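Local coordinates for protein putative tRNA (Adenine(37)-N6)-methyltransferase (Pseudomonas aeruginosa, PDB 7BTU) that probably methylates N6-threonylcarbamoyladenosine at position 37 of tRNA, using S-adenosyl-L-methionine as methyl donor, at residues I161-Q172 against Y222-V233. Numbering follows the deposited sequence.
Sequences IAVEWSEQARRQ and YPRPDLIRVLDV
Gln172, on the first turns of helix 167-180, reaches back to strand 227-234 and takes up the backbone of Val233: its OE1 accepts from Val233 N at 2.9 Å, with the donor 51° above the amide carbonyl plane rather than on a lone pair. The other end of this amide gives NE2 to Gln168 OE1. Earlier in the chain, strand 162-165, an outermost strand, within this chain, of the mixed sheet of the TrmO C-terminal domain, pairs in parallel with 227-234. The ladder begins with Ile228 N to Ala162 O; Glu164 then bonds the same strand through both its N (to Ile228 O, 2.8 Å) and its O (from Val230 N, 2.8 Å), and Ser166 N closes on Val230 O. Ser166 N-caps the helix: OG, placed between backbone N and carbonyl carbon (chi1 72°), accepts from Ala169 N while lying 2.9 Å from Leu231 O. There strand 227-234 makes a classic beta bulge, Leu231 and Asp232 both facing His219. On one sheet face Val230 sets CG2 over the six-membered ring of Trp165 in a CH-pi contact, 3.8 Å from the centroid, and CG1 against Ala169 CB; Leu192 and Ile188 of helix 184-193 pack onto this side. On the opposite face the extended Arg229 lays its guanidinium over Ser166 CB and meets Glu164 OE1 at its edge, a weak salt bridge (NH1 to OE1, 3.5 Å); waters tie it to Trp165 O and Glu167 N. The chemistry thus divides by face, apolar against weakly paired charge, while Ser166 and Gln172 fasten the emerging helix to the bulged strand end.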
loop_
_atom_site.group_PDB
_atom_site.type_symbol
_atom_site.label_atom_id
_atom_site.label_comp_id
_atom_site.label_asym_id
_atom_site.label_seq_id
_atom_site.Cartn_x
_atom_site.Cartn_y
_atom_site.Cartn_z
ATOM N N ILE B 161 -21.691 15.901 5.142
ATOM C CA ILE B 161 -22.952 16.412 5.688
ATOM C C ILE B 161 -22.599 17.485 6.698
ATOM O O ILE B 161 -21.623 17.334 7.445
ATOM C CB ILE B 161 -23.762 15.286 6.379
ATOM C CG1 ILE B 161 -23.733 13.996 5.571
ATOM C CG2 ILE B 161 -25.205 15.665 6.662
ATOM C CD1 ILE B 161 -24.283 12.775 6.328
ATOM N N ALA B 162 -23.420 18.534 6.754
ATOM C CA ALA B 162 -23.261 19.557 7.774
ATOM C C ALA B 162 -23.561 18.971 9.151
ATOM O O ALA B 162 -24.440 18.105 9.303
ATOM C CB ALA B 162 -24.206 20.728 7.515
ATOM N N VAL B 163 -22.881 19.509 10.153
ATOM C CA VAL B 163 -23.010 19.081 11.537
ATOM C C VAL B 163 -23.279 20.303 12.403
ATOM O O VAL B 163 -22.451 21.211 12.445
ATOM C CB VAL B 163 -21.738 18.370 12.024
ATOM C CG1 VAL B 163 -21.849 18.118 13.543
ATOM C CG2 VAL B 163 -21.523 17.047 11.241
ATOM N N GLU B 164 -24.375 20.294 13.160
ATOM C CA GLU B 164 -24.612 21.311 14.192
ATOM C C GLU B 164 -24.592 20.640 15.569
ATOM O O GLU B 164 -24.617 19.414 15.688
ATOM C CB GLU B 164 -25.942 22.061 13.962
ATOM C CG GLU B 164 -27.085 21.121 14.004
ATOM C CD GLU B 164 -28.454 21.804 13.979
ATOM O OE1 GLU B 164 -29.388 21.218 14.578
ATOM O OE2 GLU B 164 -28.563 22.906 13.393
ATOM N N TRP B 165 -24.552 21.460 16.612
ATOM C CA TRP B 165 -24.313 21.034 17.991
ATOM C C TRP B 165 -25.413 21.525 18.914
ATOM O O TRP B 165 -25.765 22.708 18.856
ATOM C CB TRP B 165 -22.999 21.649 18.495
ATOM C CG TRP B 165 -21.779 21.036 17.868
ATOM C CD1 TRP B 165 -21.197 21.354 16.666
ATOM C CD2 TRP B 165 -20.986 19.992 18.456
ATOM N NE1 TRP B 165 -20.092 20.504 16.452
ATOM C CE2 TRP B 165 -19.944 19.695 17.556
ATOM C CE3 TRP B 165 -21.102 19.251 19.644
ATOM C CZ2 TRP B 165 -18.994 18.730 17.825
ATOM C CZ3 TRP B 165 -20.156 18.262 19.914
ATOM C CH2 TRP B 165 -19.128 17.999 18.990
ATOM N N SER B 166 -25.952 20.658 19.765
ATOM C CA SER B 166 -26.643 21.154 20.956
ATOM C C SER B 166 -25.651 21.851 21.882
ATOM O O SER B 166 -24.476 21.486 21.940
ATOM C CB SER B 166 -27.330 20.044 21.715
ATOM O OG SER B 166 -26.345 19.230 22.354
ATOM N N GLU B 167 -26.130 22.874 22.605
ATOM C CA GLU B 167 -25.253 23.552 23.571
ATOM C C GLU B 167 -24.674 22.566 24.595
ATOM O O GLU B 167 -23.469 22.607 24.917
ATOM C CB GLU B 167 -26.024 24.705 24.249
ATOM N N GLN B 168 -25.493 21.619 25.067
ATOM C CA GLN B 168 -24.980 20.616 25.990
ATOM C C GLN B 168 -23.845 19.806 25.350
ATOM O O GLN B 168 -22.806 19.563 25.977
ATOM C CB GLN B 168 -26.133 19.696 26.415
ATOM C CG GLN B 168 -25.711 18.449 27.190
ATOM C CD GLN B 168 -26.872 17.466 27.415
ATOM O OE1 GLN B 168 -26.713 16.448 28.061
ATOM N NE2 GLN B 168 -28.027 17.768 26.849
ATOM N N ALA B 169 -24.032 19.342 24.109
ATOM C CA ALA B 169 -22.972 18.505 23.511
ATOM C C ALA B 169 -21.680 19.291 23.299
ATOM O O ALA B 169 -20.588 18.724 23.385
ATOM C CB ALA B 169 -23.415 17.913 22.174
ATOM N N ARG B 170 -21.782 20.578 22.957
ATOM C CA ARG B 170 -20.582 21.405 22.782
ATOM C C ARG B 170 -19.803 21.512 24.081
ATOM O O ARG B 170 -18.572 21.365 24.090
ATOM C CB ARG B 170 -20.976 22.805 22.266
ATOM N N ARG B 171 -20.504 21.787 25.197
ATOM C CA ARG B 171 -19.848 21.790 26.498
ATOM C C ARG B 171 -19.232 20.427 26.801
ATOM O O ARG B 171 -18.091 20.343 27.274
ATOM C CB ARG B 171 -20.840 22.170 27.611
ATOM C CG ARG B 171 -20.265 21.992 29.020
ATOM C CD ARG B 171 -21.278 22.337 30.136
ATOM N NE ARG B 171 -22.486 21.497 30.089
ATOM C CZ ARG B 171 -22.553 20.238 30.537
ATOM N NH1 ARG B 171 -21.482 19.652 31.062
ATOM N NH2 ARG B 171 -23.696 19.555 30.458
ATOM N N GLN B 172 -20.004 19.348 26.613
ATOM C CA GLN B 172 -19.470 18.021 26.951
ATOM C C GLN B 172 -18.270 17.655 26.088
ATOM O O GLN B 172 -17.305 17.049 26.583
ATOM C CB GLN B 172 -20.561 16.934 26.856
ATOM C CG GLN B 172 -21.663 17.109 27.919
ATOM C CD GLN B 172 -22.943 16.399 27.532
ATOM O OE1 GLN B 172 -23.225 16.210 26.326
ATOM N NE2 GLN B 172 -23.767 16.101 28.518
ATOM N N TYR B 222 -30.714 13.169 12.876
ATOM C CA TYR B 222 -30.798 13.884 11.601
ATOM C C TYR B 222 -31.973 14.840 11.646
ATOM O O TYR B 222 -33.088 14.419 11.361
ATOM C CB TYR B 222 -31.014 12.909 10.451
ATOM C CG TYR B 222 -29.788 12.131 10.142
ATOM C CD1 TYR B 222 -29.487 10.977 10.849
ATOM C CD2 TYR B 222 -28.911 12.559 9.165
ATOM C CE1 TYR B 222 -28.326 10.245 10.551
ATOM C CE2 TYR B 222 -27.769 11.823 8.850
ATOM C CZ TYR B 222 -27.474 10.690 9.568
ATOM O OH TYR B 222 -26.320 9.974 9.255
ATOM N N PRO B 223 -31.787 16.125 11.938
ATOM C CA PRO B 223 -32.964 17.054 11.879
ATOM C C PRO B 223 -33.545 17.183 10.484
ATOM O O PRO B 223 -34.738 17.502 10.332
ATOM C CB PRO B 223 -32.413 18.417 12.362
ATOM C CG PRO B 223 -31.071 18.129 12.953
ATOM C CD PRO B 223 -30.555 16.787 12.400
ATOM N N ARG B 224 -32.715 16.994 9.461
ATOM C CA ARG B 224 -33.077 17.011 8.053
ATOM C C ARG B 224 -32.190 15.969 7.386
ATOM O O ARG B 224 -31.149 15.609 7.940
ATOM C CB ARG B 224 -32.834 18.376 7.397
ATOM C CG ARG B 224 -33.364 19.564 8.146
ATOM C CD ARG B 224 -33.284 20.814 7.267
ATOM N NE ARG B 224 -31.948 20.953 6.689
ATOM C CZ ARG B 224 -31.061 21.856 7.093
ATOM N NH1 ARG B 224 -31.388 22.689 8.078
ATOM N NH2 ARG B 224 -29.860 21.930 6.520
ATOM N N PRO B 225 -32.558 15.484 6.196
ATOM C CA PRO B 225 -31.682 14.500 5.532
ATOM C C PRO B 225 -30.251 14.978 5.332
ATOM O O PRO B 225 -29.342 14.138 5.285
ATOM C CB PRO B 225 -32.388 14.260 4.191
ATOM C CG PRO B 225 -33.808 14.492 4.517
ATOM C CD PRO B 225 -33.838 15.633 5.484
ATOM N N ASP B 226 -30.004 16.290 5.284
ATOM C CA ASP B 226 -28.662 16.804 5.020
ATOM C C ASP B 226 -28.047 17.504 6.234
ATOM O O ASP B 226 -27.158 18.350 6.091
ATOM C CB ASP B 226 -28.699 17.737 3.808
ATOM C CG ASP B 226 -29.691 18.877 3.974
ATOM O OD1 ASP B 226 -30.437 18.897 4.982
ATOM O OD2 ASP B 226 -29.733 19.753 3.080
ATOM N N LEU B 227 -28.485 17.163 7.436
ATOM C CA LEU B 227 -27.947 17.825 8.609
ATOM C C LEU B 227 -27.933 16.835 9.755
ATOM O O LEU B 227 -28.920 16.127 9.988
ATOM C CB LEU B 227 -28.780 19.078 8.971
ATOM C CG LEU B 227 -28.426 19.863 10.245
ATOM C CD1 LEU B 227 -27.038 20.489 10.141
ATOM C CD2 LEU B 227 -29.507 21.013 10.528
ATOM N N ILE B 228 -26.799 16.782 10.432
ATOM C CA ILE B 228 -26.632 16.022 11.654
ATOM C C ILE B 228 -26.554 16.984 12.820
ATOM O O ILE B 228 -25.903 18.036 12.733
ATOM C CB ILE B 228 -25.371 15.149 11.554
ATOM C CG1 ILE B 228 -25.656 13.962 10.600
ATOM C CG2 ILE B 228 -24.968 14.706 12.933
ATOM C CD1 ILE B 228 -24.443 12.994 10.361
ATOM N N ARG B 229 -27.177 16.613 13.926
ATOM C CA ARG B 229 -27.113 17.397 15.149
ATOM C C ARG B 229 -26.552 16.535 16.260
ATOM O O ARG B 229 -27.050 15.436 16.495
ATOM C CB ARG B 229 -28.522 17.952 15.505
ATOM C CG ARG B 229 -28.654 18.417 16.968
ATOM C CD ARG B 229 -30.213 18.600 17.373
ATOM N NE ARG B 229 -30.408 19.133 18.731
ATOM C CZ ARG B 229 -30.077 20.379 19.023
ATOM N NH1 ARG B 229 -29.582 21.119 18.057
ATOM N NH2 ARG B 229 -30.246 20.906 20.242
ATOM N N VAL B 230 -25.462 16.998 16.910
ATOM C CA VAL B 230 -24.894 16.245 18.026
ATOM C C VAL B 230 -25.742 16.526 19.250
ATOM O O VAL B 230 -25.940 17.697 19.628
ATOM C CB VAL B 230 -23.405 16.640 18.310
ATOM C CG1 VAL B 230 -22.778 15.649 19.308
ATOM C CG2 VAL B 230 -22.573 16.692 17.021
ATOM N N LEU B 231 -26.200 15.464 19.914
ATOM C CA LEU B 231 -27.099 15.651 21.045
ATOM C C LEU B 231 -26.333 15.679 22.370
ATOM O O LEU B 231 -26.628 16.486 23.244
ATOM C CB LEU B 231 -28.123 14.510 21.065
ATOM C CG LEU B 231 -29.066 14.460 19.871
ATOM C CD1 LEU B 231 -29.755 13.080 19.783
ATOM C CD2 LEU B 231 -30.142 15.540 20.110
ATOM N N ASP B 232 -25.390 14.760 22.559
ATOM C CA ASP B 232 -24.706 14.664 23.854
ATOM C C ASP B 232 -23.421 13.871 23.655
ATOM O O ASP B 232 -23.258 13.173 22.649
ATOM C CB ASP B 232 -25.568 14.032 24.940
ATOM C CG ASP B 232 -25.749 12.534 24.737
ATOM O OD1 ASP B 232 -24.768 11.797 24.742
ATOM O OD2 ASP B 232 -26.880 12.086 24.560
ATOM N N VAL B 233 -22.511 14.008 24.615
ATOM C CA VAL B 233 -21.196 13.339 24.613
ATOM C C VAL B 233 -21.023 12.885 26.049
ATOM O O VAL B 233 -21.028 13.718 26.961
ATOM C CB VAL B 233 -20.048 14.269 24.215
ATOM C CG1 VAL B 233 -18.701 13.436 24.193
ATOM C CG2 VAL B 233 -20.290 14.825 22.824
HETATM O O HOH W 1 -25.209 18.924 4.473
HETATM O O HOH W 2 -28.166 23.624 18.282
HETATM O O HOH W 3 -29.116 23.292 22.014
#